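Local structure of competence/damage-inducible protein CinA (Agrobacterium tumefaciens, 2A9S) at residues 55-60 against 67-72; 102-107 against 160-165; 16-21 against 44-49. The protein is of unknown function but belongs to the CinA competence/damage-inducible family, some relatives of which deamidate nicotinamide mononucleotide. All blocks are in the same frame, centred on the assembly; numbering follows the deposited sequence.

Contact 1 of 3, residues 55-60 against 67-72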
# COMPACT_ATOMS: atom_id res chain seq x y z
N ARG A 55 -9.79 -0.70 0.69
CA ARG A 55 -8.66 -1.35 0.03
C ARG A 55 -7.71 -0.32 -0.52
O ARG A 55 -8.03 0.87 -0.58
CB ARG A 55 -9.13 -2.29 -1.10
CG ARG A 55 -9.81 -1.55 -2.25
CD ARG A 55 -10.56 -2.50 -3.18
NE ARG A 55 -11.68 -3.13 -2.51
CZ ARG A 55 -12.37 -4.17 -2.99
NH1 ARG A 55 -12.06 -4.73 -4.17
NH2 ARG A 55 -13.35 -4.65 -2.28
N GLY A 56 -6.55 -0.78 -0.94
CA GLY A 56 -5.53 0.11 -1.46
C GLY A 56 -4.87 -0.52 -2.65
O GLY A 56 -4.68 -1.76 -2.67
N PHE A 57 -4.49 0.33 -3.62
CA PHE A 57 -3.79 -0.10 -4.85
C PHE A 57 -2.47 0.63 -4.88
O PHE A 57 -2.46 1.86 -4.77
CB PHE A 57 -4.60 0.30 -6.07
CG PHE A 57 -6.04 -0.15 -6.05
CD1 PHE A 57 -6.39 -1.36 -6.64
CD2 PHE A 57 -7.04 0.61 -5.43
CE1 PHE A 57 -7.71 -1.81 -6.64
CE2 PHE A 57 -8.36 0.16 -5.42
CZ PHE A 57 -8.69 -1.04 -6.01
N VAL A 58 -1.36 -0.10 -4.96
CA VAL A 58 -0.09 0.56 -5.14
C VAL A 58 0.31 0.26 -6.56
O VAL A 58 0.64 -0.87 -6.88
CB VAL A 58 0.97 0.06 -4.13
CG1 VAL A 58 2.31 0.76 -4.42
CG2 VAL A 58 0.49 0.28 -2.70
N THR A 59 0.21 1.27 -7.43
CA THR A 59 0.35 1.09 -8.87
C THR A 59 1.62 1.82 -9.27
O THR A 59 1.58 2.91 -9.86
CB THR A 59 -0.88 1.64 -9.60
OG1 THR A 59 -1.12 2.98 -9.18
CG2 THR A 59 -2.12 0.77 -9.28
N TYR A 60 2.72 1.18 -8.90
CA TYR A 60 4.04 1.75 -8.93
C TYR A 60 4.50 1.86 -10.38
O TYR A 60 5.26 2.75 -10.71
CB TYR A 60 5.03 0.92 -8.05
CG TYR A 60 6.12 1.81 -7.45
CD1 TYR A 60 5.78 2.91 -6.64
CD2 TYR A 60 7.49 1.58 -7.72
CE1 TYR A 60 6.77 3.77 -6.09
CE2 TYR A 60 8.49 2.43 -7.16
CZ TYR A 60 8.11 3.52 -6.36
OH TYR A 60 9.06 4.37 -5.80
N ASP A 67 -3.93 -1.91 -15.52
CA ASP A 67 -4.60 -3.15 -15.06
C ASP A 67 -5.48 -2.98 -13.85
O ASP A 67 -6.63 -3.44 -13.81
CB ASP A 67 -3.59 -4.25 -14.67
CG ASP A 67 -2.63 -4.59 -15.77
OD1 ASP A 67 -2.90 -4.26 -16.94
OD2 ASP A 67 -1.58 -5.19 -15.43
N MET A 68 -4.91 -2.38 -12.80
CA MET A 68 -5.60 -2.25 -11.55
C MET A 68 -6.65 -1.15 -11.58
O MET A 68 -7.68 -1.29 -10.96
CB MET A 68 -4.61 -2.01 -10.37
CG MET A 68 -3.53 -3.11 -10.12
SD MET A 68 -2.60 -2.73 -8.61
CE MET A 68 -3.52 -3.62 -7.39
N LEU A 69 -6.37 -0.03 -12.26
CA LEU A 69 -7.24 1.14 -12.13
C LEU A 69 -7.99 1.57 -13.39
O LEU A 69 -8.87 2.43 -13.32
CB LEU A 69 -6.45 2.32 -11.56
CG LEU A 69 -5.88 2.08 -10.16
CD1 LEU A 69 -4.99 3.28 -9.80
CD2 LEU A 69 -6.97 1.83 -9.10
N GLY A 70 -7.63 0.97 -14.53
CA GLY A 70 -8.22 1.33 -15.82
C GLY A 70 -7.79 2.69 -16.37
O GLY A 70 -8.53 3.31 -17.15
N VAL A 71 -6.60 3.16 -15.97
CA VAL A 71 -6.06 4.39 -16.54
C VAL A 71 -5.74 4.12 -18.01
O VAL A 71 -5.18 3.08 -18.35
CB VAL A 71 -4.78 4.85 -15.81
CG1 VAL A 71 -4.16 6.03 -16.52
CG2 VAL A 71 -5.09 5.21 -14.33
N GLY A 72 -6.13 5.05 -18.89
CA GLY A 72 -5.96 4.84 -20.34
C GLY A 72 -4.53 4.94 -20.84
O GLY A 72 -3.77 5.82 -20.42
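F57 and T59, on the same face of the outermost strand of the chain's own sheet, pack against M68 and L69 at the end of the helix that follows. No hydrogen bond crosses between 55-60 and 67-72. The aromatic part centres on F57. Methyl CD2 of L69 sits over one face of its ring, 3.9 Å from the centroid and 18° off the normal, a CH-pi contact displaced toward the rim. M68 comes to the edge instead: a bend about the CG-SD bond (chi3 92°) leads CE to within 3.7 Å of F57 CD1, near the ring plane.

The aliphatic part lies around T59, whose methyl CG2 is wedged between the two helical residues, 3.6 Å from M68 SD and 3.8 Å from L69 CD1. M90 of helix 84-96 touches T59 and L69 and adds a further layer to this buried patch.

Charges gather at the subunit boundary. D67 OD2 forms salt bridges with R55 and R99 of the second subunit, and R55 reaches D67 and D63 of that subunit. G56 and V58 pair antiparallel with a strand of the second subunit, so the sheet runs on through the dimer.

Within the chain, a parallel strand turns here directly into a helix that folds back over its face, the beta-alpha unit of a layered alpha/beta fold.

Contact 2 of 3, residues 102-107 against 160-165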
# COMPACT_ATOMS: atom_id res chain seq x y z
N PHE A 102 -15.14 7.23 -0.86
CA PHE A 102 -14.15 8.21 -1.37
C PHE A 102 -12.88 7.48 -1.80
O PHE A 102 -12.52 6.47 -1.19
CB PHE A 102 -13.72 9.20 -0.27
CG PHE A 102 -14.87 9.93 0.42
CD1 PHE A 102 -15.79 10.66 -0.31
CD2 PHE A 102 -14.99 9.87 1.81
CE1 PHE A 102 -16.86 11.33 0.32
CE2 PHE A 102 -16.04 10.53 2.45
CZ PHE A 102 -16.97 11.26 1.72
N ALA A 103 -12.20 7.98 -2.82
CA ALA A 103 -10.87 7.46 -3.16
C ALA A 103 -9.91 8.64 -3.24
O ALA A 103 -10.30 9.77 -3.60
CB ALA A 103 -10.87 6.68 -4.46
N VAL A 104 -8.67 8.41 -2.83
CA VAL A 104 -7.62 9.40 -3.03
C VAL A 104 -6.53 8.74 -3.87
O VAL A 104 -6.14 7.59 -3.59
CB VAL A 104 -7.05 9.96 -1.68
CG1 VAL A 104 -6.53 8.83 -0.76
CG2 VAL A 104 -6.01 11.12 -1.95
N ALA A 105 -6.02 9.49 -4.85
CA ALA A 105 -5.00 9.00 -5.78
C ALA A 105 -3.84 9.98 -5.84
O ALA A 105 -4.06 11.19 -5.85
CB ALA A 105 -5.61 8.85 -7.19
N VAL A 106 -2.61 9.47 -5.87
CA VAL A 106 -1.43 10.35 -5.97
C VAL A 106 -0.47 9.81 -7.01
O VAL A 106 -0.25 8.57 -7.10
CB VAL A 106 -0.71 10.56 -4.59
CG1 VAL A 106 -1.67 11.13 -3.54
CG2 VAL A 106 -0.04 9.26 -4.06
N THR A 107 0.10 10.72 -7.82
CA THR A 107 1.11 10.34 -8.79
C THR A 107 2.13 11.48 -8.84
O THR A 107 1.74 12.66 -9.01
CB THR A 107 0.54 10.04 -10.22
OG1 THR A 107 1.63 9.70 -11.09
CG2 THR A 107 -0.25 11.20 -10.80
N GLU A 160 -5.29 15.57 4.13
CA GLU A 160 -5.98 16.87 4.12
C GLU A 160 -7.13 16.89 3.12
O GLU A 160 -8.25 17.32 3.44
CB GLU A 160 -4.99 18.01 3.82
CG GLU A 160 -4.03 18.24 4.99
CD GLU A 160 -2.89 19.20 4.64
OE1 GLU A 160 -2.72 19.53 3.43
OE2 GLU A 160 -2.18 19.64 5.57
N MET A 161 -6.87 16.37 1.92
CA MET A 161 -7.88 16.30 0.87
C MET A 161 -9.04 15.36 1.15
O MET A 161 -10.19 15.70 0.82
CB MET A 161 -7.23 15.96 -0.48
CG MET A 161 -6.32 17.06 -1.00
SD MET A 161 -5.36 16.53 -2.44
CE MET A 161 -6.65 16.25 -3.67
N LEU A 162 -8.77 14.19 1.73
CA LEU A 162 -9.86 13.29 2.16
C LEU A 162 -10.79 14.01 3.13
O LEU A 162 -12.04 13.94 3.00
CB LEU A 162 -9.30 12.02 2.80
CG LEU A 162 -8.82 10.97 1.81
CD1 LEU A 162 -8.14 9.80 2.59
CD2 LEU A 162 -9.98 10.48 0.97
N ILE A 163 -10.21 14.70 4.11
CA ILE A 163 -11.01 15.49 5.05
C ILE A 163 -11.85 16.53 4.32
O ILE A 163 -13.06 16.63 4.57
CB ILE A 163 -10.14 16.14 6.14
CG1 ILE A 163 -9.52 15.05 7.01
CG2 ILE A 163 -10.99 17.15 7.01
CD1 ILE A 163 -8.25 15.46 7.79
N ALA A 164 -11.23 17.26 3.39
CA ALA A 164 -11.93 18.31 2.64
C ALA A 164 -13.06 17.75 1.78
O ALA A 164 -14.16 18.35 1.71
CB ALA A 164 -10.95 19.10 1.78
N LEU A 165 -12.80 16.62 1.12
CA LEU A 165 -13.80 15.96 0.27
C LEU A 165 -15.00 15.53 1.11
O LEU A 165 -16.13 15.70 0.66
CB LEU A 165 -13.22 14.77 -0.48
CG LEU A 165 -14.12 14.04 -1.49
CD1 LEU A 165 -14.34 14.87 -2.75
CD2 LEU A 165 -13.50 12.68 -1.85
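V104 and L162 mark the closest backbone approach, 6.9 Å between their CA atoms, where helix 160-165 runs roughly antiparallel to strand 102-107 at 148°, the axes 9.1 Å apart. L162 reaches the strand with both methyls. Its CD1 lies 3.8 Å from V104 CG1, the two side chains crossing almost at a right angle, while its CD2 rests 4.0 Å from V104 CB and also meets F102 CB at 4.1 Å.

One helical turn on, L165 lies alongside F102, the two side chains pointing in opposing directions. With CG trans to the backbone N (chi1 -176°), L165 extends CD2 to the ring and approaches it obliquely, 3.4 Å from F102 CD1. This is the tightest touch of the contact; CG and CB of F102 lie 3.8 Å from the same methyl. F21 of helix 8-24 also meets the F102 ring, with the planes inclined at about 60°.

All four touching residues are buried and no hydrogen bond passes between strand and helix. The strand's backbone is bonded instead to its neighbours in the sheet, including S29, A31 and K129, so cohesion here rests on dispersion, the hydrophobic effect and complementary side-chain shape.

Contact 3 of 3, residues 16-21 against 44-49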
# COMPACT_ATOMS: atom_id res chain seq x y z
N ARG A 16 -8.12 11.78 12.62
CA ARG A 16 -9.32 12.59 12.34
C ARG A 16 -10.22 11.87 11.31
O ARG A 16 -11.44 11.77 11.49
CB ARG A 16 -8.95 14.01 11.89
CG ARG A 16 -10.14 14.72 11.26
CD ARG A 16 -10.04 16.22 11.32
NE ARG A 16 -11.27 16.82 10.80
CZ ARG A 16 -11.36 18.09 10.39
NH1 ARG A 16 -10.29 18.87 10.45
NH2 ARG A 16 -12.50 18.56 9.91
N ILE A 17 -9.60 11.33 10.28
CA ILE A 17 -10.34 10.64 9.23
C ILE A 17 -11.07 9.41 9.82
O ILE A 17 -12.27 9.21 9.56
CB ILE A 17 -9.43 10.25 8.06
CG1 ILE A 17 -8.99 11.55 7.32
CG2 ILE A 17 -10.14 9.29 7.12
CD1 ILE A 17 -7.73 11.33 6.44
N ILE A 18 -10.35 8.59 10.59
CA ILE A 18 -10.96 7.37 11.15
C ILE A 18 -12.09 7.79 12.10
O ILE A 18 -13.18 7.22 12.06
CB ILE A 18 -9.92 6.47 11.86
CG1 ILE A 18 -8.78 6.06 10.89
CG2 ILE A 18 -10.57 5.24 12.45
CD1 ILE A 18 -9.21 5.51 9.56
N THR A 19 -11.82 8.82 12.91
CA THR A 19 -12.78 9.27 13.90
C THR A 19 -14.08 9.81 13.26
O THR A 19 -15.17 9.49 13.69
CB THR A 19 -12.13 10.28 14.86
OG1 THR A 19 -10.96 9.69 15.45
CG2 THR A 19 -13.10 10.63 15.97
N ASP A 20 -13.92 10.61 12.20
CA ASP A 20 -15.04 11.23 11.49
C ASP A 20 -15.81 10.22 10.64
O ASP A 20 -17.06 10.21 10.65
CB ASP A 20 -14.54 12.38 10.61
CG ASP A 20 -14.38 13.70 11.38
OD1 ASP A 20 -14.86 13.84 12.54
OD2 ASP A 20 -13.78 14.63 10.79
N PHE A 21 -15.09 9.37 9.90
CA PHE A 21 -15.74 8.54 8.90
C PHE A 21 -16.49 7.40 9.57
O PHE A 21 -17.48 6.90 9.04
CB PHE A 21 -14.72 8.00 7.90
CG PHE A 21 -14.24 9.02 6.89
CD1 PHE A 21 -14.29 10.38 7.16
CD2 PHE A 21 -13.72 8.60 5.68
CE1 PHE A 21 -13.82 11.31 6.22
CE2 PHE A 21 -13.25 9.53 4.74
CZ PHE A 21 -13.30 10.87 5.01
N THR A 44 -3.83 3.19 8.47
CA THR A 44 -4.00 1.94 9.20
C THR A 44 -3.11 1.91 10.45
O THR A 44 -3.10 0.92 11.19
CB THR A 44 -3.79 0.72 8.32
OG1 THR A 44 -2.49 0.77 7.74
CG2 THR A 44 -4.81 0.67 7.17
N GLU A 45 -2.38 2.99 10.72
CA GLU A 45 -1.75 3.16 12.05
C GLU A 45 -2.79 3.34 13.19
O GLU A 45 -2.52 3.07 14.36
CB GLU A 45 -0.77 4.34 12.03
CG GLU A 45 0.58 3.98 11.38
CD GLU A 45 1.37 2.98 12.25
OE1 GLU A 45 1.89 3.36 13.35
OE2 GLU A 45 1.51 1.82 11.80
N ILE A 46 -4.00 3.76 12.81
CA ILE A 46 -5.06 4.09 13.75
C ILE A 46 -5.93 2.89 14.14
O ILE A 46 -6.52 2.21 13.27
CB ILE A 46 -5.92 5.22 13.17
CG1 ILE A 46 -5.03 6.39 12.65
CG2 ILE A 46 -7.05 5.63 14.14
CD1 ILE A 46 -4.18 7.05 13.68
N ALA A 47 -6.01 2.60 15.44
CA ALA A 47 -6.90 1.55 15.90
C ALA A 47 -8.34 1.93 15.55
O ALA A 47 -8.76 3.08 15.73
CB ALA A 47 -6.73 1.31 17.40
N GLY A 48 -9.06 0.97 14.99
CA GLY A 48 -10.40 1.21 14.44
C GLY A 48 -10.41 1.50 12.95
O GLY A 48 -11.47 1.57 12.33
N SER A 49 -9.23 1.64 12.35
CA SER A 49 -9.15 1.92 10.91
C SER A 49 -9.79 0.85 9.98
O SER A 49 -10.18 1.15 8.85
CB SER A 49 -7.72 2.21 10.50
OG SER A 49 -6.87 1.11 10.72
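I18 projects from helix 16-21 into the bend formed by I46, G48 and S49 and is the residue most covered by this contact. Its atoms meet different parts of the loop. CG1 lies 3.7 Å from I46 CG2, with the two isoleucines running past each other in opposing directions. The last torsion (chi2 -49°) turns CD1 toward S49, whose CB it meets at 3.7 Å. Methyl CG2 faces backbone, 3.8 Å from the carbonyl O of G48.

The receiving surface is a type II beta turn, I46 to S49, in which G48 takes up a positive phi of 94°. I46 O is gripped twice by S49: the backbone N donates at 2.9 Å, and the hydroxyl OG at 2.8 Å from within the carbonyl plane. This pair of hydrogen bonds to one oxygen would steady the turn and hold S49 CB near I18.

The outer side is looser. A47 directs its methyl away from the helix and, like G48, is exposed; the carbonyl O of A47 stands 4.3 Å from I18 CG2, a distant touch at the margin of the contact. Away from the loop, R16 NE is joined to D20 OD2, one turn along, by a salt bridge with a weak but nearly straight hydrogen bond of 3.3 Å.

T44 and E45 hydrogen-bond and salt-bridge to R147, T148 and R151 of the second subunit. Within the fold, the segment 44-49 links helix 38-43 to strand 53-59 and lies along helix 8-24, where I46 also touches E11, A14 and R15. V52 contacts I18, and I17 and F21 of the same helix turn to helix 147-167.

Contact 3 closes first along the chain, then contact 1, then contact 2, which brings in the C-terminal helix 147-167. Contacts 1 and 2 both reach the same five-stranded mixed sheet, at strand 53-59, outermost within the chain, and at the central strand 102-108, with centres about 15 Å apart and no touch. Contacts 2 and 3, also about 15 Å apart centre to centre, do touch: F21 meets F102, and I163 packs on R16 and I17, joining helices 8-24 and 147-167 over the sheet. Contacts 1 and 3 lie about 23 Å apart between centres, yet both touch the second subunit, whereas contact 2 lies inside one subunit, near its centre.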